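Local coordinates for acyl-CoA thioester hydrolase HI0827 (Haemophilus influenzae Rd KW20, PDB 3BJK), which probably hydrolyses the thioester bond of acyl-coenzyme A substrates with broad specificity, working as a hexamer of hotdog-fold subunits arranged as a trimer of dimers, at residues 14-18 with 44-49; 53-57 with 131-135; 90-96 with 116-122. The protein carries 1 engineered substitution. All blocks are in the same frame, centred on the assembly; numbering follows the deposited sequence.

Contact 1: 14-18 with 44-49; sequences GVLLL and MGGAIL
Leu17 and Leu18 pack against the glycine-bearing face of helix 35-54 in a buried, apolar strand-on-helix contact near the centre of the hotdog domain. The axes of strand 15-18 and helix 44-49 approach to 7.1 Å at an angle of 123°, and the backbones come closest where Leu17 CA lies 5.0 Å from Gly45 CA. Gly45, with no side chain, lets the two leucines lie directly on the helix backbone. The two side chains divide the surface of this glycine between them. Leu18 covers its amino side, with CD1 3.5 Å from Gly45 N, while Leu17 lies over its carbonyl side, with CD1 3.7 Å from Gly45 C. The second methyls reach further along the helix. Leu17 CD2 meets Leu49 CB at 3.7 Å. Leu18 and Ile48 slant across each other, Leu18 CD2 lying 3.6 Å from Ile48 CD1. Met44 runs roughly at right angles to Leu18 and offers its CG to the leucine methyls. The first torsion of Leu18 (chi1 -70°) turns CG away from the carbonyl carbon and over Gly45 CA. At the outer end, Val15 CG2 makes a looser touch on Leu49 CG. Two consecutive leucines can both point at the helix because they form a classic beta bulge opposite Cys80. Arg19 of the second subunit hydrogen-bonds Leu17 O and packs on Leu18 and Ile48. Strand 15-21 is thus joined to strand 77-87 by backbone bonds to Cys80 and Gly82 while its side chains cover helix 35-54.

Contact 2: 53-57 with 131-135; sequences IAHGR and RTIPR
Ala54 O, the carbonyl at the C-terminal end of helix 35-54, is gripped by both terminal nitrogens of Arg131. NH1 makes the shorter and straighter bond, 2.9 Å from Ala54 O with an N-H...O angle of 152°; NH2 reaches the same oxygen at 3.2 Å from well above the carbonyl plane. Both nitrogens come from the same face of that plane, and the oxygen lies in the plane of the guanidinium, at its end. NH2 also donates to Arg57 O at 3.0 Å, so one flat cation bridges two carbonyls on either side of the turn that follows the helix. The positive charge probably complements the partial negative charge of the helix end. Arg131 reaches this position through a chain extended from CG to NE, and a bond from NE to Val124 O helps fix the rotation of the guanidinium. Gly56, lacking a side chain, leaves room for NH2, which passes 3.1 Å from Gly56 C. Next to the guanidinium, Pro134 CD lies 3.3 Å from Ala54 O, and its CG meets His55 CB at 3.7 Å as the two side chains slant past each other. The imidazole bonds back to the last turn of the helix, ND1 to Glu52 O. Ile133 CG2 touches Ile53 O at van der Waals distance, 3.7 Å, and the apolar part rests on Ile133 CG1 and Ala54 CB, 4.3 Å apart. The 131-135 loop thereby closes the end of helix 35-54, with Ala123 of strand 111-123 packing on Ala54 and Ile133, and Asn138, just before helix 139-148, bonding to Ile53 O.

Contact 3: 90-96 with 116-122; sequences SSIKIKV and DAVFTFV
The ring of Phe121 meets Ile92 O at its edge, near the ring plane, with CD2 3.6 Å from that oxygen. Ile94 crosses Phe121 at about a right angle, its CD1 4.0 Å from Phe121 CE2. Two residues along, Phe119 receives Val96 CG2 obliquely, 4.1 Å from its CD1. The first torsion of Phe121 (chi1 -58°) turns CG away from its carbonyl carbon and sends the ring toward helix 35-54, its CD2 side passing Ile92 O. The rings share one face of the sheet with Ile92, Ile94 and Val96, facing Met42, Ala50 and Ala54 of helix 35-54. On the other face, Lys93 and Lys95 lay their aliphatic chains against Val118, Lys93 CE lying 3.8 Å from Val118 CG1. Lys95 then bends at its last torsion toward Asp116; the direct salt bridge is long, 3.8 Å from NZ to OD2, and a water joins the same two atoms. Asp116 has a second partner in Asn67, which bonds to OD1. Reciprocal backbone bonds unite Ile92 with Phe121, Ile94 with Phe119 and Val96 with Ala117, the bond from Ile94 N to Phe119 O measuring 2.8 Å. The strands run antiparallel at 160° as the two arms of a hairpin, and their apolar face turned to the long helix is the hallmark of the hotdog fold, a curved antiparallel sheet wrapped round a central helix.

In the fold
The three contacts join the sheet, helix 35-54 and the loop that precedes helix 139-148. Contacts 1 and 2 both use the long helix, at its middle and its C-terminal end, with centres about 16 Å apart. Contact 3 lies about 10 Å from contact 1 and 14 Å from contact 2, in the sheet that packs on this helix; Phe121 and Ile94 pack against Gly46, while Ile92 touches Ala54 and Ile133. Along the chain, contact 1 closes first, and contact 3 forms wholly between the two segments of contact 2. Contact 1 also reaches the second subunit, whereas no other chain of the hexamer touches the segments of contact 3.

Contact 1: 14-18 with 44-49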
loop_
_atom_site.group_PDB
_atom_site.type_symbol
_atom_site.label_atom_id
_atom_site.label_comp_id
_atom_site.label_asym_id
_atom_site.label_seq_id
_atom_site.Cartn_x
_atom_site.Cartn_y
_atom_site.Cartn_z
ATOM N N GLY C 14 -1.432 25.587 -17.103
ATOM C CA GLY C 14 -0.452 25.385 -16.063
ATOM C C GLY C 14 0.764 24.613 -16.533
ATOM O O GLY C 14 0.872 24.226 -17.690
ATOM N N VAL C 15 1.678 24.377 -15.606
ATOM C CA VAL C 15 2.830 23.556 -15.887
ATOM C C VAL C 15 2.531 22.133 -15.446
ATOM O O VAL C 15 1.708 21.906 -14.579
ATOM C CB VAL C 15 4.105 24.128 -15.224
ATOM C CG1 VAL C 15 4.360 25.489 -15.768
ATOM C CG2 VAL C 15 3.994 24.200 -13.728
ATOM N N LEU C 16 3.210 21.170 -16.035
ATOM C CA LEU C 16 2.948 19.790 -15.698
ATOM C C LEU C 16 3.621 19.547 -14.349
ATOM O O LEU C 16 4.808 19.778 -14.187
ATOM C CB LEU C 16 3.458 18.826 -16.741
ATOM C CG LEU C 16 3.254 17.325 -16.425
ATOM C CD1 LEU C 16 1.825 16.932 -16.588
ATOM C CD2 LEU C 16 4.065 16.561 -17.395
ATOM N N LEU C 17 2.818 19.133 -13.402
ATOM C CA LEU C 17 3.267 18.833 -12.060
ATOM C C LEU C 17 3.631 17.352 -11.864
ATOM O O LEU C 17 4.678 17.013 -11.287
ATOM C CB LEU C 17 2.186 19.183 -11.073
ATOM C CG LEU C 17 1.602 20.592 -11.176
ATOM C CD1 LEU C 17 0.384 20.697 -10.327
ATOM C CD2 LEU C 17 2.664 21.631 -10.794
ATOM N N LEU C 18 2.730 16.488 -12.342
ATOM C CA LEU C 18 2.797 15.076 -12.085
ATOM C C LEU C 18 2.178 14.347 -13.225
ATOM O O LEU C 18 1.252 14.852 -13.837
ATOM C CB LEU C 18 1.981 14.650 -10.884
ATOM C CG LEU C 18 2.340 14.982 -9.445
ATOM C CD1 LEU C 18 1.288 14.292 -8.570
ATOM C CD2 LEU C 18 3.709 14.510 -9.106
ATOM N N MET C 44 0.149 16.328 -3.874
ATOM C CA MET C 44 1.541 16.085 -4.125
ATOM C C MET C 44 2.071 16.970 -5.244
ATOM O O MET C 44 3.139 17.613 -5.092
ATOM C CB MET C 44 1.724 14.611 -4.451
ATOM C CG MET C 44 3.041 14.199 -4.990
ATOM S SD MET C 44 3.239 12.395 -4.961
ATOM C CE MET C 44 2.418 11.897 -3.516
ATOM N N GLY C 45 1.310 17.022 -6.347
ATOM C CA GLY C 45 1.666 17.845 -7.476
ATOM C C GLY C 45 1.736 19.313 -7.142
ATOM O O GLY C 45 2.733 19.984 -7.361
ATOM N N GLY C 46 0.648 19.818 -6.574
ATOM C CA GLY C 46 0.597 21.215 -6.116
ATOM C C GLY C 46 1.743 21.611 -5.215
ATOM O O GLY C 46 2.355 22.669 -5.404
ATOM N N ALA C 47 2.079 20.718 -4.287
ATOM C CA ALA C 47 3.188 20.931 -3.332
ATOM C C ALA C 47 4.545 21.021 -3.972
ATOM O O ALA C 47 5.409 21.818 -3.487
ATOM C CB ALA C 47 3.202 19.832 -2.308
ATOM N N ILE C 48 4.771 20.250 -5.022
ATOM C CA ILE C 48 6.044 20.303 -5.777
ATOM C C ILE C 48 6.268 21.744 -6.280
ATOM O O ILE C 48 7.323 22.303 -6.108
ATOM C CB ILE C 48 6.088 19.293 -6.969
ATOM C CG1 ILE C 48 6.210 17.835 -6.467
ATOM C CG2 ILE C 48 7.275 19.580 -7.881
ATOM C CD1 ILE C 48 6.087 16.729 -7.571
ATOM N N LEU C 49 5.251 22.296 -6.928
ATOM C CA LEU C 49 5.305 23.637 -7.488
ATOM C C LEU C 49 5.476 24.708 -6.358
ATOM O O LEU C 49 6.305 25.617 -6.459
ATOM C CB LEU C 49 4.070 23.910 -8.310
ATOM C CG LEU C 49 4.193 24.947 -9.476
ATOM C CD1 LEU C 49 2.950 25.735 -9.618
ATOM C CD2 LEU C 49 5.431 25.849 -9.496
#

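Contact 2: 53-57 with 131-135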
loop_
_atom_site.group_PDB
_atom_site.type_symbol
_atom_site.label_atom_id
_atom_site.label_comp_id
_atom_site.label_asym_id
_atom_site.label_seq_id
_atom_site.Cartn_x
_atom_site.Cartn_y
_atom_site.Cartn_z
ATOM N N ILE C 53 8.794 27.260 -5.821
ATOM C CA ILE C 53 8.617 28.694 -5.646
ATOM C C ILE C 53 9.157 29.153 -4.286
ATOM O O ILE C 53 9.817 30.180 -4.197
ATOM C CB ILE C 53 7.095 29.061 -5.811
ATOM C CG1 ILE C 53 6.678 28.834 -7.271
ATOM C CG2 ILE C 53 6.750 30.522 -5.319
ATOM C CD1 ILE C 53 5.234 29.023 -7.478
ATOM N N ALA C 54 8.860 28.377 -3.252
ATOM C CA ALA C 54 9.241 28.702 -1.876
ATOM C C ALA C 54 10.706 28.445 -1.584
ATOM O O ALA C 54 11.212 28.915 -0.555
ATOM C CB ALA C 54 8.363 27.883 -0.887
ATOM N N HIS C 55 11.383 27.706 -2.472
ATOM C CA HIS C 55 12.791 27.322 -2.308
ATOM C C HIS C 55 12.965 26.476 -1.045
ATOM O O HIS C 55 13.909 26.647 -0.299
ATOM C CB HIS C 55 13.714 28.552 -2.313
ATOM C CG HIS C 55 14.119 28.995 -3.688
ATOM N ND1 HIS C 55 13.399 28.666 -4.823
ATOM C CD2 HIS C 55 15.155 29.760 -4.111
ATOM C CE1 HIS C 55 13.997 29.179 -5.886
ATOM N NE2 HIS C 55 15.058 29.854 -5.482
ATOM N N GLY C 56 12.011 25.574 -0.792
ATOM C CA GLY C 56 12.083 24.719 0.367
ATOM C C GLY C 56 10.756 24.184 0.837
ATOM O O GLY C 56 9.773 24.197 0.085
ATOM N N ARG C 57 10.743 23.719 2.089
ATOM C CA ARG C 57 9.595 23.005 2.676
ATOM C C ARG C 57 8.342 23.891 2.678
ATOM O O ARG C 57 8.439 25.113 2.821
ATOM C CB ARG C 57 9.890 22.574 4.124
ATOM C CG ARG C 57 10.657 21.253 4.290
ATOM C CD ARG C 57 11.350 21.177 5.703
ATOM N NE ARG C 57 12.109 19.927 5.875
ATOM C CZ ARG C 57 11.670 18.805 6.475
ATOM N NH1 ARG C 57 10.464 18.733 7.032
ATOM N NH2 ARG C 57 12.463 17.729 6.545
ATOM N N ARG C 131 7.767 30.683 7.334
ATOM C CA ARG C 131 8.980 31.343 6.875
ATOM C C ARG C 131 8.762 32.126 5.603
ATOM O O ARG C 131 7.888 31.810 4.812
ATOM C CB ARG C 131 10.137 30.348 6.710
ATOM C CG ARG C 131 9.928 29.340 5.637
ATOM C CD ARG C 131 11.231 28.589 5.213
ATOM N NE ARG C 131 10.844 27.692 4.113
ATOM C CZ ARG C 131 11.054 27.905 2.804
ATOM N NH1 ARG C 131 11.702 28.962 2.346
ATOM N NH2 ARG C 131 10.591 27.035 1.932
ATOM N N THR C 132 9.598 33.137 5.417
ATOM C CA THR C 132 9.445 34.093 4.330
ATOM C C THR C 132 10.011 33.527 3.048
ATOM O O THR C 132 11.140 33.097 3.015
ATOM C CB THR C 132 10.173 35.385 4.652
ATOM O OG1 THR C 132 9.579 35.972 5.825
ATOM C CG2 THR C 132 10.090 36.370 3.482
ATOM N N ILE C 133 9.209 33.526 1.991
ATOM C CA ILE C 133 9.685 33.074 0.691
ATOM C C ILE C 133 10.812 33.994 0.214
ATOM O O ILE C 133 10.632 35.207 0.201
ATOM C CB ILE C 133 8.541 33.069 -0.318
ATOM C CG1 ILE C 133 7.494 32.009 0.104
ATOM C CG2 ILE C 133 9.056 32.757 -1.711
ATOM C CD1 ILE C 133 6.257 32.131 -0.594
ATOM N N PRO C 134 11.979 33.418 -0.168
ATOM C CA PRO C 134 13.079 34.257 -0.633
ATOM C C PRO C 134 12.726 34.932 -1.944
ATOM O O PRO C 134 12.304 34.271 -2.883
ATOM C CB PRO C 134 14.260 33.276 -0.814
ATOM C CG PRO C 134 13.671 31.971 -0.968
ATOM C CD PRO C 134 12.341 31.990 -0.211
ATOM N N ARG C 135 12.910 36.246 -1.991
ATOM C CA ARG C 135 12.508 37.058 -3.136
ATOM C C ARG C 135 13.685 37.352 -4.059
ATOM O O ARG C 135 13.502 37.551 -5.250
ATOM C CB ARG C 135 11.911 38.370 -2.642
ATOM C CG ARG C 135 10.685 38.199 -1.799
ATOM C CD ARG C 135 9.461 38.282 -2.657
ATOM N NE ARG C 135 8.354 37.522 -2.113
ATOM C CZ ARG C 135 7.138 37.509 -2.646
ATOM N NH1 ARG C 135 6.862 38.187 -3.761
ATOM N NH2 ARG C 135 6.196 36.777 -2.075
#

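Contact 3: 90-96 with 116-122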
loop_
_atom_site.group_PDB
_atom_site.type_symbol
_atom_site.label_atom_id
_atom_site.label_comp_id
_atom_site.label_asym_id
_atom_site.label_seq_id
_atom_site.Cartn_x
_atom_site.Cartn_y
_atom_site.Cartn_z
ATOM N N SER C 90 4.538 34.358 2.707
ATOM C CA SER C 90 4.810 32.964 2.994
ATOM C C SER C 90 3.851 32.021 2.253
ATOM O O SER C 90 4.155 30.836 2.047
ATOM C CB SER C 90 4.728 32.735 4.511
ATOM O OG SER C 90 3.422 33.061 5.026
ATOM N N SER C 91 2.703 32.534 1.817
ATOM C CA SER C 91 1.674 31.634 1.202
ATOM C C SER C 91 1.802 31.543 -0.340
ATOM O O SER C 91 2.291 32.469 -1.017
ATOM C CB SER C 91 0.270 32.097 1.562
ATOM O OG SER C 91 0.066 33.394 1.056
ATOM N N ILE C 92 1.364 30.421 -0.893
ATOM C CA ILE C 92 1.360 30.206 -2.310
ATOM C C ILE C 92 0.027 29.556 -2.668
ATOM O O ILE C 92 -0.304 28.499 -2.142
ATOM C CB ILE C 92 2.490 29.234 -2.702
ATOM C CG1 ILE C 92 3.820 29.803 -2.250
ATOM C CG2 ILE C 92 2.533 29.015 -4.189
ATOM C CD1 ILE C 92 4.825 28.819 -2.017
ATOM N N LYS C 93 -0.709 30.165 -3.583
ATOM C CA LYS C 93 -2.048 29.667 -3.963
ATOM C C LYS C 93 -1.888 29.075 -5.377
ATOM O O LYS C 93 -1.338 29.739 -6.260
ATOM C CB LYS C 93 -3.013 30.855 -3.899
ATOM C CG LYS C 93 -4.487 30.618 -4.245
ATOM C CD LYS C 93 -5.288 31.906 -4.050
ATOM C CE LYS C 93 -6.765 31.658 -4.293
ATOM N NZ LYS C 93 -7.585 32.890 -4.358
ATOM N N ILE C 94 -2.323 27.829 -5.582
ATOM C CA ILE C 94 -2.066 27.134 -6.818
ATOM C C ILE C 94 -3.389 26.503 -7.259
ATOM O O ILE C 94 -4.022 25.813 -6.474
ATOM C CB ILE C 94 -0.954 26.049 -6.705
ATOM C CG1 ILE C 94 0.397 26.708 -6.480
ATOM C CG2 ILE C 94 -0.940 25.179 -7.990
ATOM C CD1 ILE C 94 1.445 25.870 -6.066
ATOM N N LYS C 95 -3.813 26.778 -8.488
ATOM C CA LYS C 95 -4.904 25.988 -9.109
ATOM C C LYS C 95 -4.336 24.730 -9.795
ATOM O O LYS C 95 -3.403 24.817 -10.626
ATOM C CB LYS C 95 -5.687 26.833 -10.086
ATOM C CG LYS C 95 -7.013 26.154 -10.595
ATOM C CD LYS C 95 -7.600 26.978 -11.685
ATOM C CE LYS C 95 -8.987 26.466 -12.120
ATOM N NZ LYS C 95 -9.209 25.102 -11.708
ATOM N N VAL C 96 -4.880 23.565 -9.443
ATOM C CA VAL C 96 -4.492 22.277 -10.036
ATOM C C VAL C 96 -5.644 21.739 -10.880
ATOM O O VAL C 96 -6.801 21.786 -10.437
ATOM C CB VAL C 96 -4.129 21.271 -8.910
ATOM C CG1 VAL C 96 -3.784 19.879 -9.461
ATOM C CG2 VAL C 96 -2.988 21.820 -8.073
ATOM N N ASP C 116 -10.532 19.462 -10.631
ATOM C CA ASP C 116 -9.777 20.672 -10.332
ATOM C C ASP C 116 -9.812 20.983 -8.843
ATOM O O ASP C 116 -10.562 20.383 -8.092
ATOM C CB ASP C 116 -10.193 21.859 -11.177
ATOM C CG ASP C 116 -11.622 22.363 -10.910
ATOM O OD1 ASP C 116 -12.144 22.404 -9.765
ATOM O OD2 ASP C 116 -12.219 22.763 -11.905
ATOM N N ALA C 117 -8.943 21.894 -8.435
ATOM C CA ALA C 117 -8.903 22.341 -7.053
ATOM C C ALA C 117 -8.055 23.623 -6.957
ATOM O O ALA C 117 -7.179 23.889 -7.800
ATOM C CB ALA C 117 -8.339 21.256 -6.192
ATOM N N VAL C 118 -8.272 24.389 -5.902
ATOM C CA VAL C 118 -7.356 25.498 -5.585
ATOM C C VAL C 118 -6.791 25.277 -4.179
ATOM O O VAL C 118 -7.563 25.263 -3.218
ATOM C CB VAL C 118 -8.104 26.838 -5.659
ATOM C CG1 VAL C 118 -7.158 27.990 -5.236
ATOM C CG2 VAL C 118 -8.644 27.039 -7.085
ATOM N N PHE C 119 -5.467 25.072 -4.114
ATOM C CA PHE C 119 -4.699 24.759 -2.911
ATOM C C PHE C 119 -4.009 25.999 -2.459
ATOM O O PHE C 119 -3.599 26.811 -3.277
ATOM C CB PHE C 119 -3.588 23.736 -3.196
ATOM C CG PHE C 119 -4.064 22.298 -3.242
ATOM C CD1 PHE C 119 -4.732 21.799 -4.354
ATOM C CD2 PHE C 119 -3.783 21.436 -2.201
ATOM C CE1 PHE C 119 -5.186 20.495 -4.353
ATOM C CE2 PHE C 119 -4.199 20.180 -2.212
ATOM C CZ PHE C 119 -4.907 19.688 -3.290
ATOM N N THR C 120 -3.850 26.111 -1.157
ATOM C CA THR C 120 -2.968 27.097 -0.523
ATOM C C THR C 120 -1.910 26.384 0.356
ATOM O O THR C 120 -2.226 25.593 1.263
ATOM C CB THR C 120 -3.759 28.117 0.360
ATOM O OG1 THR C 120 -4.924 28.577 -0.338
ATOM C CG2 THR C 120 -2.856 29.251 0.827
ATOM N N PHE C 121 -0.660 26.749 0.117
ATOM C CA PHE C 121 0.478 26.230 0.840
ATOM C C PHE C 121 1.151 27.347 1.586
ATOM O O PHE C 121 1.026 28.496 1.217
ATOM C CB PHE C 121 1.502 25.675 -0.155
ATOM C CG PHE C 121 0.944 24.607 -1.038
ATOM C CD1 PHE C 121 0.962 23.278 -0.624
ATOM C CD2 PHE C 121 0.349 24.929 -2.230
ATOM C CE1 PHE C 121 0.449 22.292 -1.384
ATOM C CE2 PHE C 121 -0.207 23.915 -3.021
ATOM C CZ PHE C 121 -0.132 22.590 -2.591
ATOM N N VAL C 122 1.874 26.997 2.641
ATOM C CA VAL C 122 2.667 27.953 3.371
ATOM C C VAL C 122 4.091 27.392 3.514
ATOM O O VAL C 122 4.271 26.243 3.894
ATOM C CB VAL C 122 2.018 28.295 4.741
ATOM C CG1 VAL C 122 2.898 29.228 5.546
ATOM C CG2 VAL C 122 0.633 28.912 4.495
HETATM O O HOH W 1 -11.043 23.900 -14.044
#